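Local coordinates for protein tRNA (uracil(54)-C(5))-methyltransferase (Pyrococcus abyssi, PDB 2JJQ) that catalyses the S-adenosyl-L-methionine-dependent methylation of uridine 54 in tRNA to 5-methyluridine, at residues V351-P361 / L374-V385; E189-L197 / V208-L217. All blocks are in the same frame, centred on the assembly; numbering follows the deposited sequence.

Contact 1 (V351-P361 / L374-V385). With SAH (S-adenosyl-L-homocysteine), chain B.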
# COMPACT_ATOMS: atom_id res chain seq x y z
N VAL A 351 5.96 26.82 -3.26
CA VAL A 351 7.20 26.08 -3.34
C VAL A 351 8.38 27.02 -3.32
O VAL A 351 9.50 26.64 -3.59
CB VAL A 351 7.20 25.19 -4.61
CG1 VAL A 351 6.22 24.06 -4.42
CG2 VAL A 351 6.75 25.96 -5.84
N LYS A 352 8.15 28.28 -2.96
CA LYS A 352 9.25 29.23 -2.90
C LYS A 352 10.20 28.92 -1.77
O LYS A 352 9.76 28.58 -0.66
CB LYS A 352 8.68 30.63 -2.61
CG LYS A 352 7.74 31.20 -3.69
CD LYS A 352 7.52 32.71 -3.42
CE LYS A 352 6.42 33.33 -4.29
NZ LYS A 352 6.85 33.40 -5.72
N GLY A 353 11.49 29.07 -2.01
CA GLY A 353 12.48 29.10 -0.94
C GLY A 353 13.00 27.76 -0.46
O GLY A 353 13.65 27.70 0.59
N PHE A 354 12.70 26.68 -1.19
CA PHE A 354 13.21 25.35 -0.78
C PHE A 354 14.40 24.97 -1.64
O PHE A 354 14.47 25.37 -2.79
CB PHE A 354 12.10 24.31 -0.94
CG PHE A 354 10.98 24.55 -0.02
CD1 PHE A 354 11.11 24.20 1.34
CD2 PHE A 354 9.80 25.14 -0.46
CE1 PHE A 354 10.10 24.41 2.25
CE2 PHE A 354 8.78 25.37 0.48
CZ PHE A 354 8.91 25.01 1.81
N ASP A 355 15.32 24.16 -1.08
CA ASP A 355 16.39 23.56 -1.89
C ASP A 355 15.94 22.28 -2.62
O ASP A 355 16.39 22.00 -3.73
CB ASP A 355 17.55 23.18 -0.96
CG ASP A 355 18.12 24.38 -0.26
OD1 ASP A 355 18.34 25.40 -0.96
OD2 ASP A 355 18.35 24.33 0.96
N THR A 356 15.05 21.51 -1.98
CA THR A 356 14.50 20.32 -2.60
C THR A 356 13.03 20.26 -2.33
O THR A 356 12.61 20.59 -1.23
CB THR A 356 15.16 19.03 -2.03
OG1 THR A 356 16.51 18.98 -2.46
CG2 THR A 356 14.49 17.77 -2.59
N VAL A 357 12.23 19.86 -3.32
CA VAL A 357 10.82 19.65 -3.06
C VAL A 357 10.54 18.16 -3.32
O VAL A 357 10.81 17.65 -4.41
CB VAL A 357 9.90 20.53 -3.99
CG1 VAL A 357 8.45 20.10 -3.85
CG2 VAL A 357 10.02 22.02 -3.64
N ILE A 358 9.94 17.47 -2.35
CA ILE A 358 9.54 16.06 -2.54
C ILE A 358 8.08 16.05 -2.83
O ILE A 358 7.31 16.71 -2.12
CB ILE A 358 9.73 15.28 -1.25
CG1 ILE A 358 11.20 15.40 -0.82
CG2 ILE A 358 9.35 13.78 -1.44
CD1 ILE A 358 11.39 14.89 0.61
N VAL A 359 7.68 15.32 -3.86
CA VAL A 359 6.23 15.16 -4.11
C VAL A 359 5.85 13.70 -4.17
O VAL A 359 6.53 12.93 -4.82
CB VAL A 359 5.78 15.88 -5.41
CG1 VAL A 359 5.93 17.42 -5.26
CG2 VAL A 359 6.52 15.38 -6.63
N ASP A 360 4.76 13.33 -3.49
CA ASP A 360 4.29 11.94 -3.48
C ASP A 360 2.79 12.03 -3.73
O ASP A 360 2.02 11.81 -2.83
CB ASP A 360 4.55 11.30 -2.09
CG ASP A 360 4.37 9.78 -2.09
OD1 ASP A 360 3.96 9.25 -3.14
OD2 ASP A 360 4.61 9.16 -1.01
N PRO A 361 2.39 12.42 -4.94
CA PRO A 361 1.00 12.79 -5.17
C PRO A 361 0.03 11.63 -5.12
O PRO A 361 0.46 10.48 -5.14
CB PRO A 361 1.02 13.36 -6.60
CG PRO A 361 2.20 12.73 -7.28
CD PRO A 361 3.23 12.61 -6.13
N LEU A 374 6.27 25.07 -9.63
CA LEU A 374 7.59 24.42 -9.61
C LEU A 374 8.44 24.92 -10.79
O LEU A 374 9.65 25.15 -10.66
CB LEU A 374 7.39 22.88 -9.70
CG LEU A 374 6.94 22.24 -8.37
CD1 LEU A 374 6.42 20.75 -8.56
CD2 LEU A 374 8.09 22.26 -7.34
N ASN A 375 7.80 25.07 -11.95
CA ASN A 375 8.47 25.61 -13.16
C ASN A 375 8.97 27.06 -13.00
O ASN A 375 9.98 27.46 -13.60
CB ASN A 375 7.56 25.43 -14.39
CG ASN A 375 7.55 24.00 -14.91
OD1 ASN A 375 8.45 23.23 -14.62
ND2 ASN A 375 6.56 23.66 -15.73
N ARG A 376 8.24 27.84 -12.22
CA ARG A 376 8.55 29.26 -12.02
C ARG A 376 9.61 29.39 -10.96
O ARG A 376 10.59 30.12 -11.13
CB ARG A 376 7.28 30.00 -11.62
CG ARG A 376 7.43 31.46 -11.35
CD ARG A 376 6.03 32.13 -11.42
NE ARG A 376 5.32 32.12 -10.14
CZ ARG A 376 4.20 31.44 -9.88
NH1 ARG A 376 3.63 30.69 -10.83
NH2 ARG A 376 3.64 31.50 -8.68
N GLU A 377 9.45 28.67 -9.85
CA GLU A 377 10.37 28.78 -8.73
C GLU A 377 11.65 28.00 -8.95
O GLU A 377 12.72 28.40 -8.46
CB GLU A 377 9.72 28.31 -7.41
CG GLU A 377 8.60 29.18 -6.92
CD GLU A 377 8.95 30.66 -6.91
OE1 GLU A 377 10.00 31.03 -6.31
OE2 GLU A 377 8.16 31.44 -7.50
N LYS A 378 11.54 26.87 -9.63
CA LYS A 378 12.69 26.05 -9.95
C LYS A 378 13.57 25.69 -8.74
O LYS A 378 14.76 25.99 -8.71
CB LYS A 378 13.54 26.71 -11.06
CG LYS A 378 12.85 26.87 -12.41
CD LYS A 378 12.53 25.51 -13.06
CE LYS A 378 13.69 24.55 -13.12
NZ LYS A 378 14.74 24.90 -14.15
N PRO A 379 12.99 24.98 -7.76
CA PRO A 379 13.86 24.42 -6.74
C PRO A 379 14.92 23.57 -7.41
O PRO A 379 14.64 22.99 -8.45
CB PRO A 379 12.92 23.54 -5.90
CG PRO A 379 11.71 23.25 -6.80
CD PRO A 379 11.59 24.47 -7.69
N GLY A 380 16.13 23.54 -6.84
CA GLY A 380 17.26 22.87 -7.42
C GLY A 380 17.00 21.39 -7.70
O GLY A 380 17.46 20.85 -8.71
N VAL A 381 16.23 20.75 -6.80
CA VAL A 381 15.96 19.33 -6.91
C VAL A 381 14.47 19.06 -6.64
O VAL A 381 13.89 19.61 -5.70
CB VAL A 381 16.82 18.47 -5.96
CG1 VAL A 381 16.38 16.97 -6.06
CG2 VAL A 381 18.31 18.60 -6.31
N ILE A 382 13.87 18.26 -7.49
CA ILE A 382 12.57 17.68 -7.16
C ILE A 382 12.74 16.18 -6.98
O ILE A 382 13.34 15.50 -7.83
CB ILE A 382 11.48 17.96 -8.25
CG1 ILE A 382 11.21 19.46 -8.32
CG2 ILE A 382 10.23 17.17 -7.89
CD1 ILE A 382 10.36 19.88 -9.58
N VAL A 383 12.20 15.62 -5.89
CA VAL A 383 12.17 14.15 -5.75
C VAL A 383 10.72 13.70 -5.88
O VAL A 383 9.89 14.10 -5.10
CB VAL A 383 12.77 13.66 -4.34
CG1 VAL A 383 12.62 12.13 -4.22
CG2 VAL A 383 14.23 14.08 -4.19
N TYR A 384 10.41 12.89 -6.88
CA TYR A 384 9.05 12.52 -7.19
C TYR A 384 8.92 11.03 -6.86
O TYR A 384 9.67 10.21 -7.41
CB TYR A 384 8.78 12.81 -8.68
CG TYR A 384 7.32 12.72 -9.16
CD1 TYR A 384 6.82 13.63 -10.11
CD2 TYR A 384 6.44 11.77 -8.64
CE1 TYR A 384 5.49 13.56 -10.61
CE2 TYR A 384 5.11 11.68 -9.14
CZ TYR A 384 4.64 12.60 -10.10
OH TYR A 384 3.34 12.49 -10.55
N VAL A 385 8.04 10.69 -5.93
CA VAL A 385 7.76 9.31 -5.55
C VAL A 385 6.38 8.96 -6.07
O VAL A 385 5.44 9.74 -5.91
CB VAL A 385 7.78 9.21 -4.00
CG1 VAL A 385 7.41 7.83 -3.52
CG2 VAL A 385 9.16 9.63 -3.49
N SAH B . 4.19 10.64 1.44
CA SAH B . 3.00 10.04 2.12
CB SAH B . 2.06 9.39 1.10
CG SAH B . 1.42 10.38 0.16
SD SAH B . -0.09 9.63 -0.46
C SAH B . 3.49 8.95 3.05
O SAH B . 2.76 8.39 3.88
OXT SAH B . 4.66 8.59 2.95
C5' SAH B . -0.73 11.05 -1.31
C4' SAH B . -1.16 12.13 -0.30
O4' SAH B . -1.84 13.23 -0.95
C3' SAH B . -2.14 11.63 0.77
O3' SAH B . -1.52 11.78 2.06
C2' SAH B . -3.39 12.53 0.59
O2' SAH B . -4.06 12.92 1.80
C1' SAH B . -2.84 13.76 -0.06
N9 SAH B . -3.68 14.47 -1.02
C8 SAH B . -4.57 13.95 -1.90
N7 SAH B . -5.03 14.95 -2.70
C5 SAH B . -4.41 16.09 -2.36
C6 SAH B . -4.43 17.50 -2.80
N6 SAH B . -5.26 17.84 -3.81
N1 SAH B . -3.60 18.38 -2.14
C2 SAH B . -2.79 18.00 -1.12
N3 SAH B . -2.75 16.74 -0.68
C4 SAH B . -3.51 15.78 -1.25
O HOH W 1 12.33 29.99 -4.65
O HOH W 2 16.38 25.60 -4.82
O HOH W 3 2.71 9.39 -6.20

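Contact 2 (E189-L197 / V208-L217)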
# COMPACT_ATOMS: atom_id res chain seq x y z
N GLU A 189 -26.49 -7.94 6.96
CA GLU A 189 -26.87 -7.82 8.34
C GLU A 189 -25.79 -8.47 9.18
O GLU A 189 -25.02 -9.30 8.69
CB GLU A 189 -28.20 -8.51 8.57
CG GLU A 189 -29.34 -7.80 7.82
CD GLU A 189 -30.69 -8.52 7.91
OE1 GLU A 189 -30.76 -9.65 8.46
OE2 GLU A 189 -31.69 -7.95 7.40
N GLY A 190 -25.75 -8.12 10.46
CA GLY A 190 -24.76 -8.71 11.36
C GLY A 190 -23.85 -7.64 11.93
O GLY A 190 -23.63 -6.58 11.30
N PHE A 191 -23.32 -7.91 13.14
CA PHE A 191 -22.67 -6.86 13.93
C PHE A 191 -21.20 -6.74 13.51
O PHE A 191 -20.77 -5.67 13.09
CB PHE A 191 -22.78 -7.19 15.42
CG PHE A 191 -21.95 -6.31 16.33
CD1 PHE A 191 -22.24 -4.95 16.45
CD2 PHE A 191 -20.91 -6.86 17.09
CE1 PHE A 191 -21.48 -4.15 17.29
CE2 PHE A 191 -20.14 -6.07 17.93
CZ PHE A 191 -20.41 -4.73 18.04
N LEU A 192 -20.45 -7.83 13.60
CA LEU A 192 -19.02 -7.76 13.33
C LEU A 192 -18.74 -7.82 11.80
O LEU A 192 -19.19 -8.74 11.13
CB LEU A 192 -18.32 -8.89 14.11
CG LEU A 192 -16.81 -9.03 14.09
CD1 LEU A 192 -16.16 -7.67 14.45
CD2 LEU A 192 -16.40 -10.13 15.10
N ARG A 193 -17.99 -6.86 11.26
CA ARG A 193 -17.74 -6.82 9.80
C ARG A 193 -16.28 -7.14 9.42
O ARG A 193 -16.04 -7.97 8.54
CB ARG A 193 -18.17 -5.46 9.22
CG ARG A 193 -19.63 -5.09 9.51
CD ARG A 193 -20.57 -6.17 8.89
NE ARG A 193 -22.00 -6.02 9.17
CZ ARG A 193 -22.85 -5.42 8.34
NH1 ARG A 193 -22.38 -4.87 7.24
NH2 ARG A 193 -24.15 -5.33 8.63
N TYR A 194 -15.30 -6.47 10.05
CA TYR A 194 -13.89 -6.67 9.72
C TYR A 194 -13.05 -6.76 10.97
O TYR A 194 -13.35 -6.09 11.98
CB TYR A 194 -13.31 -5.47 8.88
CG TYR A 194 -13.86 -5.38 7.47
CD1 TYR A 194 -13.28 -6.09 6.44
CD2 TYR A 194 -14.95 -4.57 7.20
CE1 TYR A 194 -13.80 -6.03 5.16
CE2 TYR A 194 -15.49 -4.49 5.88
CZ TYR A 194 -14.89 -5.23 4.88
OH TYR A 194 -15.39 -5.18 3.59
N MET A 195 -11.96 -7.53 10.89
CA MET A 195 -10.89 -7.47 11.86
C MET A 195 -9.71 -6.92 11.06
O MET A 195 -9.26 -7.58 10.13
CB MET A 195 -10.51 -8.86 12.36
CG MET A 195 -9.18 -8.84 13.19
SD MET A 195 -8.82 -10.31 14.17
CE MET A 195 -8.44 -11.52 12.88
N VAL A 196 -9.25 -5.72 11.39
CA VAL A 196 -8.08 -5.16 10.68
C VAL A 196 -6.88 -5.36 11.58
O VAL A 196 -6.93 -4.99 12.78
CB VAL A 196 -8.26 -3.65 10.40
CG1 VAL A 196 -6.92 -3.07 9.77
CG2 VAL A 196 -9.49 -3.36 9.52
N LEU A 197 -5.82 -5.97 11.08
CA LEU A 197 -4.68 -6.27 11.91
C LEU A 197 -3.53 -5.40 11.43
O LEU A 197 -3.30 -5.28 10.23
CB LEU A 197 -4.30 -7.75 11.73
CG LEU A 197 -5.08 -8.78 12.52
CD1 LEU A 197 -4.75 -10.20 11.99
CD2 LEU A 197 -4.62 -8.65 14.00
N VAL A 208 -5.12 -4.62 16.85
CA VAL A 208 -6.25 -5.25 16.18
C VAL A 208 -7.40 -4.27 16.27
O VAL A 208 -7.57 -3.61 17.30
CB VAL A 208 -6.59 -6.62 16.72
CG1 VAL A 208 -7.05 -6.53 18.16
CG2 VAL A 208 -7.66 -7.29 15.86
N ASN A 209 -8.17 -4.14 15.20
CA ASN A 209 -9.28 -3.21 15.15
C ASN A 209 -10.51 -3.98 14.65
O ASN A 209 -10.49 -4.54 13.55
CB ASN A 209 -8.94 -2.05 14.19
CG ASN A 209 -10.09 -1.07 14.01
OD1 ASN A 209 -10.90 -0.87 14.90
ND2 ASN A 209 -10.12 -0.39 12.86
N PHE A 210 -11.54 -4.03 15.47
CA PHE A 210 -12.83 -4.67 15.12
C PHE A 210 -13.75 -3.63 14.60
O PHE A 210 -14.13 -2.69 15.32
CB PHE A 210 -13.43 -5.38 16.38
CG PHE A 210 -12.49 -6.44 16.93
CD1 PHE A 210 -12.21 -7.59 16.17
CD2 PHE A 210 -11.83 -6.25 18.13
CE1 PHE A 210 -11.29 -8.57 16.63
CE2 PHE A 210 -10.91 -7.22 18.59
CZ PHE A 210 -10.65 -8.36 17.83
N VAL A 211 -14.10 -3.74 13.31
CA VAL A 211 -15.01 -2.79 12.72
C VAL A 211 -16.38 -3.44 12.70
O VAL A 211 -16.53 -4.55 12.21
CB VAL A 211 -14.57 -2.44 11.25
CG1 VAL A 211 -15.50 -1.45 10.63
CG2 VAL A 211 -13.05 -1.94 11.20
N THR A 212 -17.38 -2.72 13.23
CA THR A 212 -18.70 -3.26 13.43
C THR A 212 -19.78 -2.25 13.01
O THR A 212 -19.52 -1.07 12.71
CB THR A 212 -18.93 -3.58 14.93
OG1 THR A 212 -19.19 -2.35 15.61
CG2 THR A 212 -17.68 -4.30 15.58
N LYS A 213 -21.02 -2.73 12.98
CA LYS A 213 -22.13 -1.82 12.94
C LYS A 213 -22.50 -1.40 14.39
O LYS A 213 -21.79 -1.74 15.36
CB LYS A 213 -23.30 -2.48 12.19
CG LYS A 213 -22.91 -2.90 10.76
CD LYS A 213 -22.38 -1.76 9.88
CE LYS A 213 -23.45 -0.79 9.47
NZ LYS A 213 -22.94 0.36 8.63
N GLU A 214 -23.58 -0.66 14.55
CA GLU A 214 -24.04 -0.24 15.88
C GLU A 214 -24.33 -1.46 16.75
O GLU A 214 -24.81 -2.50 16.28
CB GLU A 214 -25.26 0.70 15.74
CG GLU A 214 -24.99 2.07 15.02
CD GLU A 214 -25.00 1.98 13.47
OE1 GLU A 214 -25.07 0.85 12.90
OE2 GLU A 214 -24.95 3.07 12.81
N GLY A 215 -24.00 -1.39 18.03
CA GLY A 215 -24.04 -2.59 18.82
C GLY A 215 -23.15 -2.41 20.03
O GLY A 215 -22.72 -1.31 20.34
N ASN A 216 -22.86 -3.52 20.68
CA ASN A 216 -22.05 -3.54 21.89
C ASN A 216 -21.03 -4.66 21.78
O ASN A 216 -21.37 -5.84 21.81
CB ASN A 216 -23.00 -3.76 23.09
CG ASN A 216 -24.13 -2.70 23.15
OD1 ASN A 216 -25.30 -2.98 22.83
ND2 ASN A 216 -23.76 -1.48 23.52
N LEU A 217 -19.76 -4.30 21.64
CA LEU A 217 -18.74 -5.32 21.48
C LEU A 217 -18.44 -5.90 22.87
O LEU A 217 -18.11 -5.14 23.80
CB LEU A 217 -17.46 -4.67 20.92
CG LEU A 217 -16.36 -5.67 20.57
CD1 LEU A 217 -16.73 -6.55 19.36
CD2 LEU A 217 -15.01 -4.93 20.35

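Contact 1 (V351-P361 / L374-V385)
The amide of V385 donates to V359 O over 2.9 Å, with an N-H...O angle of 171°, at one end of a run of backbone bonds that joins strands 356-359 and 381-385 in parallel. V357 uses both of its backbone polar groups on the same neighbour, its N giving to V381 O and its O receiving V383 N; V359 does likewise, its N reaching V383 O at 2.8 Å. The backbone N and O of T356 and I358 turn instead to strand 293-297, so strand 356-359 is bonded along both edges. Where the bonding begins, V381 N meets D355 O only weakly, and a water bridges F354 O and G380 N. T356 OG1 lies against V381 CB but is satisfied by E290 O.

On one face of the sheet, V359 CG2 sits over the ring of Y384, 4.1 Å from its centroid, a CH-pi contact. With CG anti to the backbone N (chi1 -170°), the ring leans in the strand's N-to-C direction, beneath V359 and towards P361, whose CG approaches CE2 obliquely at 3.6 Å; the hydroxyl is bonded to D395. On this face too, V357 CG2 packs on P379 CG, and its CG1 on L374 CD2.

At the exposed end, K352 NZ meets E377 OE2 at 3.0 Å from above the carboxylate plane, a salt bridge, while a water links E377 OE1 to G353 N.

Beyond the opposite end of strand 356-359, D360 OD2 accepts a hydrogen bond from the amino N of S-adenosylhomocysteine at 2.9 Å. Strand, helix 368-377 and strand form a beta-alpha-beta crossover of the class I methyltransferase fold, with the cofactor-binding aspartate just after its first strand.

Contact 2 (E189-L197 / V208-L217)
V211 O takes two backbone N-H groups, from R193 at 2.9 Å and from Y194 at 3.1 Å, and this double grip marks a classic beta bulge in the antiparallel hairpin of strands 192-199 and 206-212. The R193 amide lies in the carbonyl plane, that of Y194 tilted 16° from it. From the Y194-V211 hydrogen-bonded pair, which closes the bulge, the pairing runs on regularly: V196 with N209 is the next such pair, M195 with F210 and L197 with V208 are non-hydrogen-bonded ones.

On the face carrying M195 and F210, M195 CG is pressed tightly against V208 CG2, and SD comes obliquely to the F210 ring, 3.9 Å from CE1, in a Met-aromatic contact. Helix 162-178 packs on this face through A167 and L171.

At the other end, F191 O accepts K213 N, and the F191 side chain, CG anti to the backbone N (chi1 170°), runs alongside T212. T212 CB stands over one ring face, 3.7 Å from the centroid, while L217 CD1 touches CE2. T212 OG1 donates to K213 O and accepts from the indole NE1 of W231.

R193 bends at chi2 (-60°) and grips G190 O side-on with NE and NH2, the oxygen close to the guanidinium plane. This double hold helps fix the group's rotation, and K213 CG packs over one guanidinium face, 3.5 Å from R193 CZ.

The two contacts lie on opposite sides of the chain's centre, their centres about 43 Å apart, and share no strand or sheet. Contact 1 is mostly buried, in the eight-stranded mixed sheet of the catalytic domain; contact 2, partly buried, belongs to a separate five-stranded sheet. A helix makes the connection between the parallel strands of contact 1, whereas a hairpin turn suffices for the antiparallel pair of contact 2. Branched aliphatic side chains, two prolines and a tyrosine fill the first, and its charged groups stand at its two ends, one at the cofactor. The second mixes aromatic, sulfur and guanidinium packing around an irregular register and makes no bond to the cofactor.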